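Local coordinates for putative lipoprotein YerB (Bacillus subtilis, PDB 2PSB) that is of unknown function but interacts with the DNA helicase PcrA and is probably a lipoprotein held at the cell membrane, at residues E164-L169 and N274-P279; T65-I70 and K292-I297; A117-N122 and G158-Q163. All blocks are in the same frame, centred on the assembly; numbering follows the deposited sequence.

Overall arrangement
The three contacts fall into one buried and two surface ones. Interaction 2 lies near the centre of the chain, where strands 65-71 and 293-298 meet through two aromatic rings and no hydrogen bond. Interactions 1 and 3 lie farther out and share an element: the loop after helix 147-157, whose portions 158-163 and 164-169 follow each other directly. Interaction 3 fastens that loop to strand 120-122 and the residue before it with a tyrosine, a salt bridge and a main-chain acceptor, whereas interaction 1 fastens it to the hairpin strand 276-281 with one arginine. Interactions 1 and 2 touch by packing of Ile277 against Ile297; interactions 2 and 3 stay about 10 Å apart at their nearest atoms.

Interaction 1: E164-L169 and N274-P279; sequences ETNPLL and NGRIVP
A tight β-hairpin supplies one half of this contact: Arg276, the first residue after the Asn274-Gly275 turn, reaches out to Asn166 in the irregular loop between helix 147-157 and strand 183-187. Both turn residues have positive phi, as in a type I' turn, and asparagine followed by glycine suits that conformation. The turn joins strands 264-273 and 276-281. Backbones stay well apart, with Leu168 CA and Val278 CA separated by 9.3 Å, so a long side chain has to bridge the gap. Arg276 does so with CG beside its backbone N (chi1 -58°) and an extended chain from CG to NE. Its guanidinium meets the main chain end-on: NH2 and NH1 each donate to Asn166 O at 2.7 Å. The oxygen lies almost in the guanidinium plane, but the two bonds are not equivalent on the acceptor's side. NH2 comes in the carbonyl plane, on a lone pair, while NH1 sits 40° out of that plane. Because a single atom serves both donors, neither bond is straight; the N-H...O angle from NH2 is 142°. Leu168 lends an apolar neighbour, its CD1 lying 3.3 Å from Arg276 NH1 in an oblique approach. Behind these atoms, Arg276 NE donates to Gly95 O, and Phe96 touches both Arg276 and Leu168. Bonded to Asn166 O at its end and to Gly95 O at NE, the guanidinium is fixed in place and probably in its turn, and the partial negative charge of these oxygens is likely to offset part of its positive charge.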
# COMPACT_ATOMS: atom_id res chain seq x y z
N GLU A 164 2.97 -6.51 18.96
CA GLU A 164 3.58 -7.48 18.07
C GLU A 164 2.53 -7.85 17.04
O GLU A 164 1.36 -8.02 17.37
CB GLU A 164 4.02 -8.71 18.87
CG GLU A 164 5.05 -8.38 19.95
CD GLU A 164 5.24 -9.52 20.94
OE1 GLU A 164 5.68 -10.61 20.53
OE2 GLU A 164 4.95 -9.31 22.14
N THR A 165 2.95 -7.98 15.79
CA THR A 165 2.02 -8.35 14.73
C THR A 165 2.43 -9.69 14.14
O THR A 165 3.63 -9.99 14.02
CB THR A 165 1.96 -7.24 13.63
OG1 THR A 165 2.57 -7.70 12.43
CG2 THR A 165 2.67 -5.97 14.10
N ASN A 166 1.45 -10.53 13.82
CA ASN A 166 1.74 -11.84 13.26
C ASN A 166 2.42 -11.64 11.91
O ASN A 166 1.88 -10.97 11.02
CB ASN A 166 0.46 -12.67 13.10
CG ASN A 166 0.75 -14.15 12.87
OD1 ASN A 166 1.42 -14.79 13.69
ND2 ASN A 166 0.26 -14.70 11.76
N PRO A 167 3.62 -12.21 11.74
CA PRO A 167 4.39 -12.10 10.50
C PRO A 167 3.76 -12.75 9.28
O PRO A 167 2.89 -13.61 9.39
CB PRO A 167 5.72 -12.76 10.86
CG PRO A 167 5.30 -13.82 11.83
CD PRO A 167 4.31 -13.08 12.71
N LEU A 168 4.21 -12.31 8.11
CA LEU A 168 3.74 -12.88 6.86
C LEU A 168 4.54 -14.16 6.66
O LEU A 168 5.40 -14.50 7.47
CB LEU A 168 4.00 -11.91 5.70
CG LEU A 168 2.95 -10.81 5.47
CD1 LEU A 168 2.44 -10.26 6.78
CD2 LEU A 168 3.59 -9.72 4.62
N LEU A 169 4.24 -14.87 5.58
CA LEU A 169 4.92 -16.11 5.26
C LEU A 169 5.98 -15.82 4.21
O LEU A 169 5.66 -15.33 3.12
CB LEU A 169 3.92 -17.14 4.73
CG LEU A 169 4.49 -18.52 4.40
CD1 LEU A 169 4.96 -19.20 5.68
CD2 LEU A 169 3.42 -19.37 3.71
N ASN A 274 -7.76 -13.62 8.15
CA ASN A 274 -7.57 -12.66 9.23
C ASN A 274 -7.26 -11.25 8.73
O ASN A 274 -6.28 -10.65 9.16
CB ASN A 274 -6.47 -13.14 10.17
CG ASN A 274 -6.82 -14.45 10.84
OD1 ASN A 274 -7.95 -14.63 11.31
ND2 ASN A 274 -5.86 -15.36 10.91
N GLY A 275 -8.10 -10.75 7.83
CA GLY A 275 -7.93 -9.41 7.29
C GLY A 275 -6.81 -9.21 6.28
O GLY A 275 -6.51 -8.08 5.90
N ARG A 276 -6.19 -10.30 5.85
CA ARG A 276 -5.10 -10.18 4.89
C ARG A 276 -5.43 -10.94 3.61
O ARG A 276 -6.13 -11.95 3.65
CB ARG A 276 -3.80 -10.71 5.49
CG ARG A 276 -3.37 -10.02 6.78
CD ARG A 276 -2.11 -10.65 7.37
NE ARG A 276 -1.74 -10.04 8.65
CZ ARG A 276 -0.66 -10.36 9.36
NH1 ARG A 276 0.18 -11.29 8.93
NH2 ARG A 276 -0.43 -9.73 10.50
N ILE A 277 -4.94 -10.43 2.49
CA ILE A 277 -5.15 -11.06 1.20
C ILE A 277 -4.00 -12.05 1.04
O ILE A 277 -2.85 -11.67 0.86
CB ILE A 277 -5.15 -10.01 0.08
CG1 ILE A 277 -6.28 -9.01 0.34
CG2 ILE A 277 -5.29 -10.67 -1.28
CD1 ILE A 277 -6.27 -7.79 -0.55
N VAL A 278 -4.33 -13.33 1.13
CA VAL A 278 -3.32 -14.37 1.03
C VAL A 278 -3.31 -15.11 -0.29
O VAL A 278 -4.32 -15.67 -0.69
CB VAL A 278 -3.51 -15.41 2.16
CG1 VAL A 278 -2.34 -16.37 2.20
CG2 VAL A 278 -3.70 -14.71 3.49
N PRO A 279 -2.16 -15.12 -0.98
CA PRO A 279 -2.07 -15.83 -2.26
C PRO A 279 -2.05 -17.33 -1.95
O PRO A 279 -1.26 -17.78 -1.11
CB PRO A 279 -0.75 -15.34 -2.85
CG PRO A 279 0.09 -15.11 -1.59
CD PRO A 279 -0.88 -14.46 -0.65

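Interaction 2: T65-I70 and K292-I297; sequences TRFLAI and KTWINI
Strands 65-71 and 293-298 run antiparallel but are not hydrogen-bonded neighbours: strand 54-59 lies between them, antiparallel to the first and parallel to the second. The nearest backbone approach, Phe67 CA to Asn296 CA at 9.4 Å, is that of strands two places apart in a sheet. Side chains alone can close such a distance, and Phe67 and Trp294 do it by meeting above the intervening strand, where Glu57 touches Phe67 and Val55 touches Trp294. Phe67 points toward the other strand. Trp294 leaves its backbone without aiming at Phe67, but its long indole carries the benzo ring there. The rings form a T-shaped (edge-to-face) pair: the edge of Trp294 faces the flat side of Phe67, with planes at 76° and ring centroids 5.2 Å apart. The closest atoms are Trp294 CH2 and Phe67 CZ, at 3.8 Å. Next to them Trp294 CZ3 stands 4.1 Å from Phe67 CE2, so the CZ3-CH2 edge meets the ring off-centre, near its rim. The pyrrole end of the indole, with NE1, lies on the side remote from Phe67. Val37 and Asn39 pack on Phe67, and Met228 on Trp294. Large flat residues suit this place because they reach across the intervening strand and present only ring carbons to each other. The contact joins the two family regions by dispersion and by the weak attraction of electron-poor C-H edge to electron-rich ring face; the atoms that meet are all ring carbons, so no hydrogen bond is made across it.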
# COMPACT_ATOMS: atom_id res chain seq x y z
N THR A 65 -5.62 5.88 -9.07
CA THR A 65 -5.36 4.92 -8.01
C THR A 65 -4.77 5.62 -6.80
O THR A 65 -4.29 6.75 -6.89
CB THR A 65 -4.38 3.83 -8.44
OG1 THR A 65 -3.16 4.44 -8.85
CG2 THR A 65 -4.94 3.01 -9.57
N ARG A 66 -4.79 4.92 -5.68
CA ARG A 66 -4.27 5.47 -4.44
C ARG A 66 -3.56 4.35 -3.69
O ARG A 66 -3.91 3.19 -3.83
CB ARG A 66 -5.42 6.04 -3.60
CG ARG A 66 -5.00 6.67 -2.30
CD ARG A 66 -5.71 8.00 -2.12
NE ARG A 66 -7.15 7.85 -2.23
CZ ARG A 66 -7.97 8.80 -2.65
NH1 ARG A 66 -9.28 8.57 -2.71
NH2 ARG A 66 -7.49 9.98 -3.04
N PHE A 67 -2.58 4.73 -2.87
CA PHE A 67 -1.78 3.78 -2.11
C PHE A 67 -2.10 3.72 -0.62
O PHE A 67 -2.61 4.68 -0.02
CB PHE A 67 -0.30 4.15 -2.18
CG PHE A 67 0.25 4.30 -3.58
CD1 PHE A 67 1.35 5.12 -3.81
CD2 PHE A 67 -0.33 3.65 -4.65
CE1 PHE A 67 1.88 5.28 -5.09
CE2 PHE A 67 0.18 3.80 -5.94
CZ PHE A 67 1.29 4.62 -6.16
N LEU A 68 -1.77 2.57 -0.03
CA LEU A 68 -1.85 2.36 1.41
C LEU A 68 -0.43 1.85 1.62
O LEU A 68 -0.08 0.78 1.15
CB LEU A 68 -2.84 1.27 1.81
CG LEU A 68 -2.87 1.09 3.34
CD1 LEU A 68 -3.45 2.35 4.02
CD2 LEU A 68 -3.69 -0.13 3.71
N ALA A 69 0.40 2.67 2.26
CA ALA A 69 1.78 2.31 2.53
C ALA A 69 1.89 1.89 3.99
O ALA A 69 1.67 2.70 4.90
CB ALA A 69 2.72 3.48 2.24
N ILE A 70 2.22 0.62 4.19
CA ILE A 70 2.32 0.07 5.53
C ILE A 70 3.77 -0.02 5.97
O ILE A 70 4.58 -0.74 5.38
CB ILE A 70 1.66 -1.33 5.57
CG1 ILE A 70 0.22 -1.21 5.06
CG2 ILE A 70 1.73 -1.93 6.97
CD1 ILE A 70 -0.58 -2.49 5.18
N LYS A 292 10.56 -5.99 0.35
CA LYS A 292 9.38 -5.19 0.12
C LYS A 292 8.40 -5.85 -0.85
O LYS A 292 8.80 -6.54 -1.80
CB LYS A 292 9.76 -3.80 -0.40
CG LYS A 292 10.10 -2.78 0.69
CD LYS A 292 11.40 -3.07 1.40
CE LYS A 292 11.81 -1.92 2.34
NZ LYS A 292 10.99 -1.82 3.60
N THR A 293 7.11 -5.62 -0.60
CA THR A 293 6.05 -6.18 -1.44
C THR A 293 5.08 -5.10 -1.90
O THR A 293 4.63 -4.26 -1.12
CB THR A 293 5.23 -7.26 -0.69
OG1 THR A 293 6.07 -8.37 -0.39
CG2 THR A 293 4.04 -7.74 -1.54
N TRP A 294 4.77 -5.13 -3.19
CA TRP A 294 3.81 -4.21 -3.78
C TRP A 294 2.61 -4.99 -4.28
O TRP A 294 2.75 -5.90 -5.10
CB TRP A 294 4.42 -3.44 -4.93
CG TRP A 294 4.90 -2.08 -4.55
CD1 TRP A 294 5.99 -1.80 -3.77
CD2 TRP A 294 4.37 -0.82 -4.97
NE1 TRP A 294 6.18 -0.44 -3.70
CE2 TRP A 294 5.19 0.19 -4.42
CE3 TRP A 294 3.27 -0.44 -5.76
CZ2 TRP A 294 4.96 1.55 -4.63
CZ3 TRP A 294 3.04 0.91 -5.97
CH2 TRP A 294 3.88 1.89 -5.41
N ILE A 295 1.44 -4.63 -3.77
CA ILE A 295 0.19 -5.29 -4.14
C ILE A 295 -0.64 -4.37 -5.02
O ILE A 295 -0.91 -3.21 -4.66
CB ILE A 295 -0.64 -5.68 -2.89
CG1 ILE A 295 0.19 -6.58 -1.98
CG2 ILE A 295 -1.94 -6.38 -3.32
CD1 ILE A 295 -0.57 -7.19 -0.86
N ASN A 296 -1.03 -4.89 -6.18
CA ASN A 296 -1.87 -4.15 -7.11
C ASN A 296 -3.23 -4.78 -7.23
O ASN A 296 -3.36 -5.89 -7.74
CB ASN A 296 -1.24 -4.14 -8.50
CG ASN A 296 -0.35 -2.96 -8.70
OD1 ASN A 296 -0.82 -1.86 -8.99
ND2 ASN A 296 0.94 -3.16 -8.54
N ILE A 297 -4.25 -4.09 -6.74
CA ILE A 297 -5.59 -4.62 -6.84
C ILE A 297 -6.20 -4.13 -8.15
O ILE A 297 -6.16 -2.93 -8.47
CB ILE A 297 -6.43 -4.19 -5.63
CG1 ILE A 297 -5.96 -4.96 -4.39
CG2 ILE A 297 -7.93 -4.45 -5.90
CD1 ILE A 297 -6.37 -4.32 -3.06

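Interaction 3: A117-N122 and G158-Q163; sequences AADYMN and GYKLKQ
Asp119 and Tyr159 lie alongside each other, their side chains running opposite ways, with the aspartate over one face of the ring. Asp119 CB stands 3.5 Å from the centroid of the Tyr159 ring, 15° off its normal, a CH-pi contact. The carboxylate plane is inclined by 36° to the ring, and Asp119 OD1 comes within 3.1 Å of Tyr159 CE1. With CG beside its backbone N (chi1 -68°), Tyr159 sends its ring along this aspartate to Tyr120, where the hydroxyl donates to the main chain: Tyr159 OH lies 2.9 Å from Tyr120 O, in the carbonyl plane and on a lone pair. Strand 120-122 pairs with strand 99-102, and the tyrosine adds a side-chain donor to its backbone. A phenylalanine here would probably leave Tyr120 O without its side-chain donor, and the end of the ring without its hydrogen bond to the strand. Lys160 crosses Asp119 at about a right angle, its bent chain bringing NZ to 2.7 Å from Asp119 OD2, above the carboxylate plane, in a salt bridge. Arg31 forms a second salt bridge to the same oxygen and also donates to Lys160 O, tying the loop after helix 147-157 to the residue just before strand 120-122. With two cations on one oxygen, Asp119 is likely to stay ionised, while its methylene group uses the aromatic face: one short residue serves charge and packing together.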
# COMPACT_ATOMS: atom_id res chain seq x y z
N ALA A 117 -13.76 1.27 13.94
CA ALA A 117 -13.06 0.32 13.08
C ALA A 117 -11.55 0.29 13.28
O ALA A 117 -10.93 -0.75 13.11
CB ALA A 117 -13.38 0.60 11.61
N ALA A 118 -10.96 1.42 13.66
CA ALA A 118 -9.51 1.45 13.85
C ALA A 118 -8.98 2.75 14.45
O ALA A 118 -9.62 3.80 14.35
CB ALA A 118 -8.84 1.21 12.50
N ASP A 119 -7.82 2.67 15.09
CA ASP A 119 -7.20 3.86 15.67
C ASP A 119 -6.73 4.68 14.48
O ASP A 119 -5.82 4.27 13.76
CB ASP A 119 -5.98 3.50 16.53
CG ASP A 119 -6.36 2.72 17.78
OD1 ASP A 119 -7.36 3.09 18.43
OD2 ASP A 119 -5.64 1.74 18.10
N TYR A 120 -7.35 5.84 14.27
CA TYR A 120 -6.99 6.68 13.13
C TYR A 120 -6.48 8.07 13.45
O TYR A 120 -6.57 8.56 14.58
CB TYR A 120 -8.16 6.79 12.15
CG TYR A 120 -9.41 7.46 12.70
CD1 TYR A 120 -10.25 6.79 13.59
CD2 TYR A 120 -9.78 8.74 12.29
CE1 TYR A 120 -11.44 7.38 14.04
CE2 TYR A 120 -10.96 9.34 12.73
CZ TYR A 120 -11.79 8.65 13.60
OH TYR A 120 -12.98 9.21 14.01
N MSE A 121 -5.94 8.70 12.42
CA MSE A 121 -5.41 10.06 12.48
C MSE A 121 -5.92 10.72 11.20
O MSE A 121 -5.50 10.37 10.09
CB MSE A 121 -3.89 10.03 12.49
CG MSE A 121 -3.26 11.39 12.70
SE MSE A 121 -1.40 11.34 12.33
CE MSE A 121 -0.91 10.19 13.80
N ASN A 122 -6.83 11.67 11.36
CA ASN A 122 -7.43 12.37 10.24
C ASN A 122 -6.78 13.73 10.03
O ASN A 122 -6.75 14.58 10.93
CB ASN A 122 -8.93 12.56 10.48
CG ASN A 122 -9.71 12.81 9.19
OD1 ASN A 122 -9.20 13.41 8.25
ND2 ASN A 122 -10.95 12.35 9.16
N GLY A 158 -4.06 8.46 22.98
CA GLY A 158 -3.82 7.28 23.79
C GLY A 158 -3.74 6.01 22.97
O GLY A 158 -4.20 4.95 23.40
N TYR A 159 -3.18 6.13 21.77
CA TYR A 159 -3.02 4.99 20.88
C TYR A 159 -1.75 4.27 21.26
O TYR A 159 -0.72 4.90 21.49
CB TYR A 159 -2.92 5.43 19.41
CG TYR A 159 -4.18 6.02 18.81
CD1 TYR A 159 -5.44 5.63 19.27
CD2 TYR A 159 -4.12 6.92 17.75
CE1 TYR A 159 -6.60 6.11 18.68
CE2 TYR A 159 -5.28 7.41 17.14
CZ TYR A 159 -6.52 7.00 17.62
OH TYR A 159 -7.69 7.45 17.03
N LYS A 160 -1.82 2.95 21.34
CA LYS A 160 -0.64 2.15 21.66
C LYS A 160 0.31 2.20 20.46
O LYS A 160 -0.12 2.06 19.31
CB LYS A 160 -1.04 0.71 21.97
CG LYS A 160 -2.27 0.24 21.22
CD LYS A 160 -3.49 0.25 22.13
CE LYS A 160 -4.77 0.41 21.32
NZ LYS A 160 -4.84 1.76 20.71
N LEU A 161 1.59 2.41 20.74
CA LEU A 161 2.60 2.50 19.69
C LEU A 161 3.39 1.21 19.57
O LEU A 161 4.13 1.01 18.62
CB LEU A 161 3.55 3.66 19.97
CG LEU A 161 3.01 5.08 19.77
CD1 LEU A 161 3.95 6.10 20.39
CD2 LEU A 161 2.85 5.34 18.28
N LYS A 162 3.24 0.34 20.56
CA LYS A 162 3.96 -0.92 20.55
C LYS A 162 3.03 -2.09 20.64
O LYS A 162 2.12 -2.10 21.45
CB LYS A 162 4.97 -0.99 21.70
CG LYS A 162 6.23 -0.18 21.47
CD LYS A 162 7.31 -0.54 22.48
CE LYS A 162 8.55 0.32 22.26
NZ LYS A 162 9.13 0.17 20.89
N GLN A 163 3.25 -3.06 19.78
CA GLN A 163 2.47 -4.29 19.75
C GLN A 163 3.17 -5.21 18.78
O GLN A 163 3.91 -4.77 17.91
CB GLN A 163 1.03 -4.04 19.30
CG GLN A 163 0.87 -3.62 17.86
CD GLN A 163 -0.57 -3.76 17.38
OE1 GLN A 163 -1.52 -3.34 18.06
NE2 GLN A 163 -0.74 -4.35 16.19